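Local structure of peptidoglycan D,D-transpeptidase PbpA (Mycobacterium tuberculosis, 3UPP) at residues H411-A416 with A426-V431. The protein probably cross-links peptidoglycan strands as a penicillin-binding D,D-transpeptidase of the cell wall, and is probably needed to regulate cell length. Sequence-based numbering, arbitrary orientation.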
loop_
_atom_site.group_PDB
_atom_site.type_symbol
_atom_site.label_atom_id
_atom_site.label_comp_id
_atom_site.label_asym_id
_atom_site.label_seq_id
_atom_site.Cartn_x
_atom_site.Cartn_y
_atom_site.Cartn_z
ATOM N N HIS A 411 -12.174 6.667 6.530
ATOM C CA HIS A 411 -11.446 5.770 5.634
ATOM C C HIS A 411 -11.662 4.341 6.110
ATOM O O HIS A 411 -11.651 4.085 7.304
ATOM C CB HIS A 411 -9.936 6.066 5.618
ATOM C CG HIS A 411 -9.582 7.494 5.343
ATOM N ND1 HIS A 411 -10.005 8.169 4.218
ATOM C CD2 HIS A 411 -8.805 8.363 6.032
ATOM C CE1 HIS A 411 -9.522 9.399 4.238
ATOM N NE2 HIS A 411 -8.788 9.541 5.327
ATOM N N ALA A 412 -11.861 3.424 5.172
ATOM C CA ALA A 412 -11.982 2.007 5.463
ATOM C C ALA A 412 -10.646 1.308 5.187
ATOM O O ALA A 412 -10.106 1.404 4.082
ATOM C CB ALA A 412 -13.073 1.409 4.632
ATOM N N TRP A 413 -10.122 0.602 6.194
ATOM C CA TRP A 413 -8.797 -0.036 6.113
ATOM C C TRP A 413 -8.914 -1.547 6.336
ATOM O O TRP A 413 -9.762 -2.006 7.082
ATOM C CB TRP A 413 -7.884 0.508 7.209
ATOM C CG TRP A 413 -7.078 1.755 6.960
ATOM C CD1 TRP A 413 -7.292 2.981 7.513
ATOM C CD2 TRP A 413 -5.872 1.875 6.174
ATOM N NE1 TRP A 413 -6.318 3.876 7.096
ATOM C CE2 TRP A 413 -5.432 3.218 6.283
ATOM C CE3 TRP A 413 -5.126 0.978 5.397
ATOM C CZ2 TRP A 413 -4.261 3.688 5.656
ATOM C CZ3 TRP A 413 -3.968 1.441 4.762
ATOM C CH2 TRP A 413 -3.549 2.795 4.894
ATOM N N TYR A 414 -8.012 -2.301 5.723
ATOM C CA TYR A 414 -7.894 -3.739 5.930
ATOM C C TYR A 414 -6.475 -4.162 5.615
ATOM O O TYR A 414 -6.003 -3.957 4.492
ATOM C CB TYR A 414 -8.835 -4.488 4.997
ATOM C CG TYR A 414 -8.827 -6.003 5.136
ATOM C CD1 TYR A 414 -9.342 -6.625 6.286
ATOM C CD2 TYR A 414 -8.341 -6.815 4.108
ATOM C CE1 TYR A 414 -9.386 -8.010 6.402
ATOM C CE2 TYR A 414 -8.370 -8.213 4.219
ATOM C CZ TYR A 414 -8.895 -8.802 5.372
ATOM O OH TYR A 414 -8.926 -10.179 5.496
ATOM N N ILE A 415 -5.797 -4.738 6.604
ATOM C CA ILE A 415 -4.431 -5.284 6.417
ATOM C C ILE A 415 -4.450 -6.745 6.801
ATOM O O ILE A 415 -5.007 -7.116 7.821
ATOM C CB ILE A 415 -3.311 -4.518 7.201
ATOM C CG1 ILE A 415 -3.474 -4.680 8.742
ATOM C CG2 ILE A 415 -3.251 -3.064 6.749
ATOM C CD1 ILE A 415 -2.284 -4.124 9.607
ATOM N N ALA A 416 -3.846 -7.574 5.976
ATOM C CA ALA A 416 -4.030 -8.994 6.107
ATOM C C ALA A 416 -2.810 -9.697 5.593
ATOM O O ALA A 416 -1.990 -9.099 4.888
ATOM C CB ALA A 416 -5.246 -9.431 5.301
ATOM N N ALA A 426 0.780 -10.516 1.604
ATOM C CA ALA A 426 0.245 -9.525 2.548
ATOM C C ALA A 426 -0.398 -8.368 1.772
ATOM O O ALA A 426 0.130 -7.910 0.752
ATOM C CB ALA A 426 1.342 -8.991 3.438
ATOM N N VAL A 427 -1.535 -7.883 2.246
ATOM C CA VAL A 427 -2.202 -6.783 1.559
ATOM C C VAL A 427 -2.540 -5.662 2.519
ATOM O O VAL A 427 -2.695 -5.898 3.717
ATOM C CB VAL A 427 -3.496 -7.242 0.801
ATOM C CG1 VAL A 427 -3.172 -8.339 -0.189
ATOM C CG2 VAL A 427 -4.598 -7.698 1.784
ATOM N N ALA A 428 -2.618 -4.447 1.982
ATOM C CA ALA A 428 -3.352 -3.366 2.613
ATOM C C ALA A 428 -4.350 -2.835 1.585
ATOM O O ALA A 428 -4.015 -2.706 0.410
ATOM C CB ALA A 428 -2.432 -2.263 3.105
ATOM N N VAL A 429 -5.582 -2.596 2.033
ATOM C CA VAL A 429 -6.635 -1.961 1.248
ATOM C C VAL A 429 -7.037 -0.702 2.002
ATOM O O VAL A 429 -7.400 -0.753 3.173
ATOM C CB VAL A 429 -7.899 -2.875 1.091
ATOM C CG1 VAL A 429 -9.020 -2.150 0.393
ATOM C CG2 VAL A 429 -7.563 -4.157 0.343
ATOM N N LEU A 430 -6.938 0.429 1.329
ATOM C CA LEU A 430 -7.444 1.687 1.836
ATOM C C LEU A 430 -8.576 2.114 0.908
ATOM O O LEU A 430 -8.371 2.291 -0.284
ATOM C CB LEU A 430 -6.323 2.741 1.879
ATOM C CG LEU A 430 -6.629 4.164 2.366
ATOM C CD1 LEU A 430 -6.946 5.076 1.205
ATOM C CD2 LEU A 430 -7.719 4.254 3.447
ATOM N N VAL A 431 -9.776 2.233 1.447
ATOM C CA VAL A 431 -10.874 2.801 0.697
ATOM C C VAL A 431 -11.017 4.199 1.274
ATOM O O VAL A 431 -11.437 4.382 2.434
ATOM C CB VAL A 431 -12.163 1.946 0.788
ATOM C CG1 VAL A 431 -13.353 2.691 0.237
ATOM C CG2 VAL A 431 -11.985 0.636 0.038
#
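Segments 411-416 and 426-431 lie on the two arms of a beta hairpin, strands 411-418 and 425-431, in the five-stranded antiparallel sheet of the transpeptidase domain. Their axes run antiparallel, 4.7 Å apart at closest approach. Ala412 with Val431, Tyr414 with Val429 and Ala416 with Val427 form hydrogen-bonded pairs, each closed by two reciprocal N-H...O=C bonds; the first has Ala412 N to Val431 O at 2.9 Å and Val431 N to Ala412 O at 2.8 Å, the latter nearly straight at 177°. Residues of the non-hydrogen-bonded pairs turn CA-H toward a carbonyl of the adjacent pair, as in Trp413 CA to Val429 O (3.3 Å).

The face carrying Trp413 and Leu430 holds the closest side-chain packing. Leu430 CD2 sits over one face of the indole, 3.9 Å from the centroid of the five-membered ring and 15° off its normal, a CH-pi contact. Leu430 CG lies anti to its backbone N (chi1 179°), which carries the branch out over this face; CD2 then also touches His411 CB at 3.6 Å. Farther along, Ile415 CG2 meets Ala428 CB at 3.8 Å, and both side chains touch helix 317-328. Trp413 NE1 is bonded to Pro190 O, shortly before Ser193, the probable acyl-ester nucleophile.

On the other face, Tyr414 and Val429 pack against helix 442-457, while Tyr414 OH bonds Glu378. Backbone bonds to Lys395 and Gly397 tie 411-416 to strand 393-399, which probably carries the K(T/S)G motif of the active site. A central antiparallel sheet covered by helices is characteristic of the penicillin-binding protein and serine beta-lactamase fold.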